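Local atomic coordinates of methyl-CpG-binding domain protein 3 (Homo sapiens, PDB entry 6CCG), a protein that binds DNA carrying methylated CpG sites through its methyl-CpG-binding domain and probably acts in the control of transcription. Residues Cys10-Pro14 with Met59-Phe64; Asp34-Tyr38 with Phe64-Gly69. One frame throughout, in Å; residues are numbered along the deposited sequence.

Contact 1. Residues Cys10-Pro14 with Met59-Phe64; sequences CPALP and MDLSTF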
# COMPACT_ATOMS: atom_id res chain seq x y z
N CYS A 10 -2.47 1.37 -7.95
CA CYS A 10 -2.25 -0.02 -7.58
C CYS A 10 -3.34 -0.84 -8.31
O CYS A 10 -4.49 -0.76 -7.93
CB CYS A 10 -2.39 -0.23 -6.09
SG CYS A 10 -2.04 -1.93 -5.64
N PRO A 11 -2.95 -1.60 -9.34
CA PRO A 11 -3.95 -2.35 -10.08
C PRO A 11 -4.57 -3.52 -9.31
O PRO A 11 -5.57 -4.01 -9.71
CB PRO A 11 -3.17 -2.85 -11.31
CG PRO A 11 -1.75 -2.84 -10.93
CD PRO A 11 -1.59 -1.75 -9.91
N ALA A 12 -3.95 -3.96 -8.22
CA ALA A 12 -4.53 -5.01 -7.39
C ALA A 12 -5.75 -4.53 -6.54
O ALA A 12 -6.43 -5.35 -5.97
CB ALA A 12 -3.47 -5.61 -6.48
N LEU A 13 -5.96 -3.21 -6.45
CA LEU A 13 -7.05 -2.60 -5.66
C LEU A 13 -8.05 -1.88 -6.60
O LEU A 13 -7.79 -1.75 -7.79
CB LEU A 13 -6.44 -1.62 -4.63
CG LEU A 13 -5.45 -2.21 -3.62
CD1 LEU A 13 -4.82 -1.11 -2.80
CD2 LEU A 13 -6.14 -3.21 -2.70
N PRO A 14 -9.20 -1.41 -6.07
CA PRO A 14 -10.21 -0.83 -6.97
C PRO A 14 -9.71 0.45 -7.65
O PRO A 14 -8.64 0.99 -7.28
CB PRO A 14 -11.38 -0.52 -6.03
CG PRO A 14 -11.24 -1.50 -4.94
CD PRO A 14 -9.73 -1.54 -4.71
N MET A 59 -13.96 -6.36 -1.43
CA MET A 59 -13.15 -7.33 -2.16
C MET A 59 -12.39 -8.28 -1.25
O MET A 59 -12.19 -8.02 -0.06
CB MET A 59 -12.13 -6.58 -3.00
CG MET A 59 -11.19 -5.72 -2.16
SD MET A 59 -10.03 -4.86 -3.17
CE MET A 59 -8.90 -6.16 -3.67
N ASP A 60 -11.91 -9.35 -1.87
CA ASP A 60 -11.10 -10.38 -1.21
C ASP A 60 -9.65 -9.88 -1.02
O ASP A 60 -8.91 -9.73 -1.99
CB ASP A 60 -11.12 -11.64 -2.10
CG ASP A 60 -10.49 -12.86 -1.44
OD1 ASP A 60 -10.01 -12.78 -0.29
OD2 ASP A 60 -10.51 -13.92 -2.10
N LEU A 61 -9.27 -9.62 0.22
CA LEU A 61 -7.86 -9.27 0.56
C LEU A 61 -7.07 -10.40 1.21
O LEU A 61 -5.95 -10.17 1.67
CB LEU A 61 -7.80 -8.03 1.47
CG LEU A 61 -8.23 -6.70 0.88
CD1 LEU A 61 -8.10 -5.64 1.94
CD2 LEU A 61 -7.42 -6.31 -0.34
N SER A 62 -7.61 -11.62 1.22
CA SER A 62 -6.92 -12.73 1.91
C SER A 62 -5.52 -13.03 1.33
O SER A 62 -4.59 -13.33 2.08
CB SER A 62 -7.78 -13.98 1.91
OG SER A 62 -8.17 -14.33 0.60
N THR A 63 -5.36 -12.91 0.00
CA THR A 63 -4.07 -13.15 -0.67
C THR A 63 -3.36 -11.87 -1.17
O THR A 63 -2.43 -11.96 -1.97
CB THR A 63 -4.26 -14.09 -1.88
OG1 THR A 63 -5.14 -13.48 -2.82
CG2 THR A 63 -4.80 -15.44 -1.43
N PHE A 64 -3.81 -10.70 -0.70
CA PHE A 64 -3.19 -9.44 -1.04
C PHE A 64 -1.93 -9.24 -0.15
O PHE A 64 -2.03 -9.23 1.07
CB PHE A 64 -4.15 -8.28 -0.84
CG PHE A 64 -3.55 -6.93 -1.15
CD1 PHE A 64 -3.25 -6.56 -2.47
CD2 PHE A 64 -3.26 -6.05 -0.14
CE1 PHE A 64 -2.68 -5.31 -2.76
CE2 PHE A 64 -2.70 -4.79 -0.42
CZ PHE A 64 -2.42 -4.43 -1.74

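Contact 2. Residues Asp34-Tyr38 with Phe64-Gly69; sequences DVFYY and FDFRTG. With nucleotides of chain C.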
# COMPACT_ATOMS: atom_id res chain seq x y z
N ASP A 34 9.16 1.94 3.45
CA ASP A 34 7.77 1.92 3.95
C ASP A 34 6.85 1.96 2.75
O ASP A 34 7.11 2.68 1.76
CB ASP A 34 7.49 3.13 4.85
CG ASP A 34 8.33 3.12 6.09
OD1 ASP A 34 8.07 2.28 6.99
OD2 ASP A 34 9.29 3.92 6.14
N VAL A 35 5.75 1.20 2.85
CA VAL A 35 4.73 1.12 1.82
C VAL A 35 3.42 1.67 2.40
O VAL A 35 3.03 1.30 3.51
CB VAL A 35 4.57 -0.35 1.38
CG1 VAL A 35 3.38 -0.52 0.40
CG2 VAL A 35 5.85 -0.83 0.75
N PHE A 36 2.79 2.58 1.65
CA PHE A 36 1.52 3.18 1.97
C PHE A 36 0.54 2.95 0.81
O PHE A 36 0.96 2.73 -0.33
CB PHE A 36 1.70 4.67 2.22
CG PHE A 36 2.73 4.98 3.28
CD1 PHE A 36 2.46 4.70 4.62
CD2 PHE A 36 4.01 5.43 2.93
CE1 PHE A 36 3.45 4.95 5.64
CE2 PHE A 36 4.96 5.71 3.91
CZ PHE A 36 4.69 5.46 5.26
N TYR A 37 -0.76 2.98 1.13
CA TYR A 37 -1.84 3.01 0.12
C TYR A 37 -2.74 4.24 0.33
O TYR A 37 -2.94 4.69 1.47
CB TYR A 37 -2.66 1.73 0.15
CG TYR A 37 -1.85 0.55 -0.25
CD1 TYR A 37 -1.72 0.18 -1.58
CD2 TYR A 37 -1.10 -0.14 0.71
CE1 TYR A 37 -0.90 -0.89 -1.94
CE2 TYR A 37 -0.28 -1.20 0.36
CZ TYR A 37 -0.19 -1.58 -0.95
OH TYR A 37 0.59 -2.62 -1.26
N TYR A 38 -3.24 4.78 -0.76
CA TYR A 38 -4.11 5.95 -0.70
C TYR A 38 -5.43 5.59 -1.32
O TYR A 38 -5.46 5.02 -2.42
CB TYR A 38 -3.48 7.15 -1.38
CG TYR A 38 -2.23 7.64 -0.67
CD1 TYR A 38 -1.00 7.06 -0.92
CD2 TYR A 38 -2.30 8.69 0.26
CE1 TYR A 38 0.15 7.50 -0.26
CE2 TYR A 38 -1.17 9.15 0.93
CZ TYR A 38 0.06 8.56 0.67
OH TYR A 38 1.19 9.02 1.34
N PHE A 64 -3.81 -10.70 -0.70
CA PHE A 64 -3.19 -9.44 -1.04
C PHE A 64 -1.93 -9.24 -0.15
O PHE A 64 -2.03 -9.23 1.07
CB PHE A 64 -4.15 -8.28 -0.84
CG PHE A 64 -3.55 -6.93 -1.15
CD1 PHE A 64 -3.25 -6.56 -2.47
CD2 PHE A 64 -3.26 -6.05 -0.14
CE1 PHE A 64 -2.68 -5.31 -2.76
CE2 PHE A 64 -2.70 -4.79 -0.42
CZ PHE A 64 -2.42 -4.43 -1.74
N ASP A 65 -0.79 -9.09 -0.81
CA ASP A 65 0.51 -8.90 -0.12
C ASP A 65 0.73 -7.41 -0.02
O ASP A 65 1.08 -6.75 -1.01
CB ASP A 65 1.62 -9.58 -0.90
CG ASP A 65 3.01 -9.48 -0.18
OD1 ASP A 65 3.45 -8.39 0.15
OD2 ASP A 65 3.59 -10.50 0.08
N PHE A 66 0.51 -6.88 1.17
CA PHE A 66 0.59 -5.45 1.42
C PHE A 66 1.96 -4.92 0.99
O PHE A 66 2.06 -3.89 0.34
CB PHE A 66 0.35 -5.17 2.90
CG PHE A 66 0.30 -3.71 3.27
CD1 PHE A 66 1.47 -3.00 3.59
CD2 PHE A 66 -0.91 -3.04 3.31
CE1 PHE A 66 1.41 -1.65 3.94
CE2 PHE A 66 -0.98 -1.68 3.64
CZ PHE A 66 0.18 -0.99 3.97
N ARG A 67 3.00 -5.67 1.30
CA ARG A 67 4.38 -5.19 1.06
C ARG A 67 4.64 -5.01 -0.44
O ARG A 67 5.21 -3.97 -0.84
CB ARG A 67 5.39 -6.15 1.68
CG ARG A 67 6.85 -5.65 1.64
CD ARG A 67 7.78 -6.66 2.30
NE ARG A 67 7.80 -7.98 1.58
CZ ARG A 67 8.44 -8.23 0.42
NH1 ARG A 67 9.14 -7.28 -0.24
NH2 ARG A 67 8.36 -9.47 -0.12
N THR A 68 4.20 -5.98 -1.28
CA THR A 68 4.43 -5.92 -2.73
C THR A 68 3.31 -5.25 -3.54
O THR A 68 3.55 -4.88 -4.65
CB THR A 68 4.65 -7.34 -3.37
OG1 THR A 68 3.45 -8.11 -3.25
CG2 THR A 68 5.77 -8.07 -2.70
N GLY A 69 2.11 -5.10 -2.96
CA GLY A 69 0.96 -4.51 -3.67
C GLY A 69 0.24 -5.42 -4.65
O GLY A 69 -0.53 -4.94 -5.47
N1 5CM C 6 10.35 6.17 12.26
C2 5CM C 6 9.42 5.77 13.27
N3 5CM C 6 8.18 5.31 12.94
C4 5CM C 6 7.79 5.21 11.64
C5 5CM C 6 8.73 5.62 10.57
C5A 5CM C 6 8.41 5.56 9.09
C6 5CM C 6 9.99 6.08 10.94
O2 5CM C 6 9.67 5.80 14.49
N4 5CM C 6 6.55 4.76 11.39
C1' 5CM C 6 11.69 6.66 12.63
C2' 5CM C 6 12.67 5.52 12.67
C3' 5CM C 6 13.96 6.04 12.13
C4' 5CM C 6 13.65 7.51 11.96
O4' 5CM C 6 12.24 7.58 11.70
O3' 5CM C 6 15.00 5.99 13.09
C5' 5CM C 6 14.45 8.16 10.89
O5' 5CM C 6 13.82 7.93 9.65
P 5CM C 6 13.90 9.22 8.75
OP1 5CM C 6 15.09 9.95 9.25
OP2 5CM C 6 13.76 8.86 7.28

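Contact 1. Residues Cys10-Pro14 with Met59-Phe64
F64, M59 and L13 carry this contact, with A12 and P14 filling in beside them. The methyl CD2 of L13 sits over one face of the F64 ring, 4.2 Å from the centroid and 19° off the normal, a CH-pi contact displaced toward the CE1-CZ rim. With CG of F64 swung opposite the backbone N (chi1 178°), the ring reaches across to the other loop, and its edge receives A12, whose CB stands 3.8 Å from CE1, and more distantly C10 SG. L13 CD2 also lies 4.1 Å from L61 CD2 and near M59 CE, so one methyl has three neighbours. M59 reaches the P14 end of the loop: its first two torsions bring SD against the P14 ring, 3.7 Å from CD, and the bend at chi3 (-74°) turns CE toward the carbonyl O of A12, 3.5 Å away. With an alanine at M59, the P14 ring and the L13 methyl would probably lose their sulfur and methyl neighbours, and a gap would open. Both loops are shaped by type I beta turns, C10-L13 and L61-F64, and D60 OD1 fixes the second loop by taking bonds from S62 N, as an Asx turn, and from S62 OG. L55 of helix 48-55 touches L13, P14 and L61, placing the contact where the loop after strand 6-9 meets the one after the helix in the methyl-CpG-binding domain. Side chain meets side chain by apolar packing, implying that shape and dispersion, not directed polar bonds, join the loops.

Contact 2. Residues Asp34-Tyr38 with Phe64-Gly69
The ring of Y37 meets two phenylalanines, F66 and F64. Its CD2-CE2 edge is directed at the face of F66 in an edge-to-face pair, planes at 69° and centroids 4.8 Å apart, with Y37 CE2 above the rim of the F66 ring. F64 meets Y37 the other way round, its own edge turned to the tyrosine face in an offset edge-to-face pair, and F64 CZ comes within 3.7 Å of Y37 CZ. CG of F66 is trans to N (chi1 -175°), which carries the ring back toward the strand, where CE1 lies 3.4 Å from the carbonyl O of V35, close to the plane of the F66 ring. V35 extends the apolar patch with CG1 against F66 CE1, while CG2 rests on the backbone, 3.6 Å from R67 O. In the methyl-CpG-binding domain this cluster joins strand 33-38, an inner strand of the antiparallel sheet, to the short strand 64-65 and the turn that follows it; L51 of helix 48-55 packs on both Y37 and F64. At the far end of the tyrosine, OH donates a short hydrogen bond of 2.5 Å to F66 O, which lies in the plane of the Y37 ring; the C=O...donor angle is 136°. G69 CA is 3.1 Å from Y37 OH, leaving little room for a side chain. D65 OD1 takes the backbone N of T68 in an Asx motif. Toward the start of strand 33-38, D34 forms a salt bridge with R24, and its OD2 lies 3.5 Å from the methyl C5A of the 5-methylcytosine nucleotide 5CM6 of chain C.

Overall arrangement
F64 belongs to both contacts, and helix 48-55 packs against each of them. The two also touch directly, with L13 CD1 3.6 Å from Y37 CD1 and C10 SG packed against G69 O. Both are partly buried, but contact 2 is central, its centre about 3 Å from that of the chain, and joins a sheet strand to a short strand and its turn; contact 1 is peripheral, about 10 Å from the chain centre, between two loops. Aliphatic and sulfur packing dominates contact 1, whereas contact 2 combines aromatic pairs with a tyrosine hydrogen bond. DNA approaches contact 2, at D34 and R67, but stays about 8 Å from the nearest atom of contact 1.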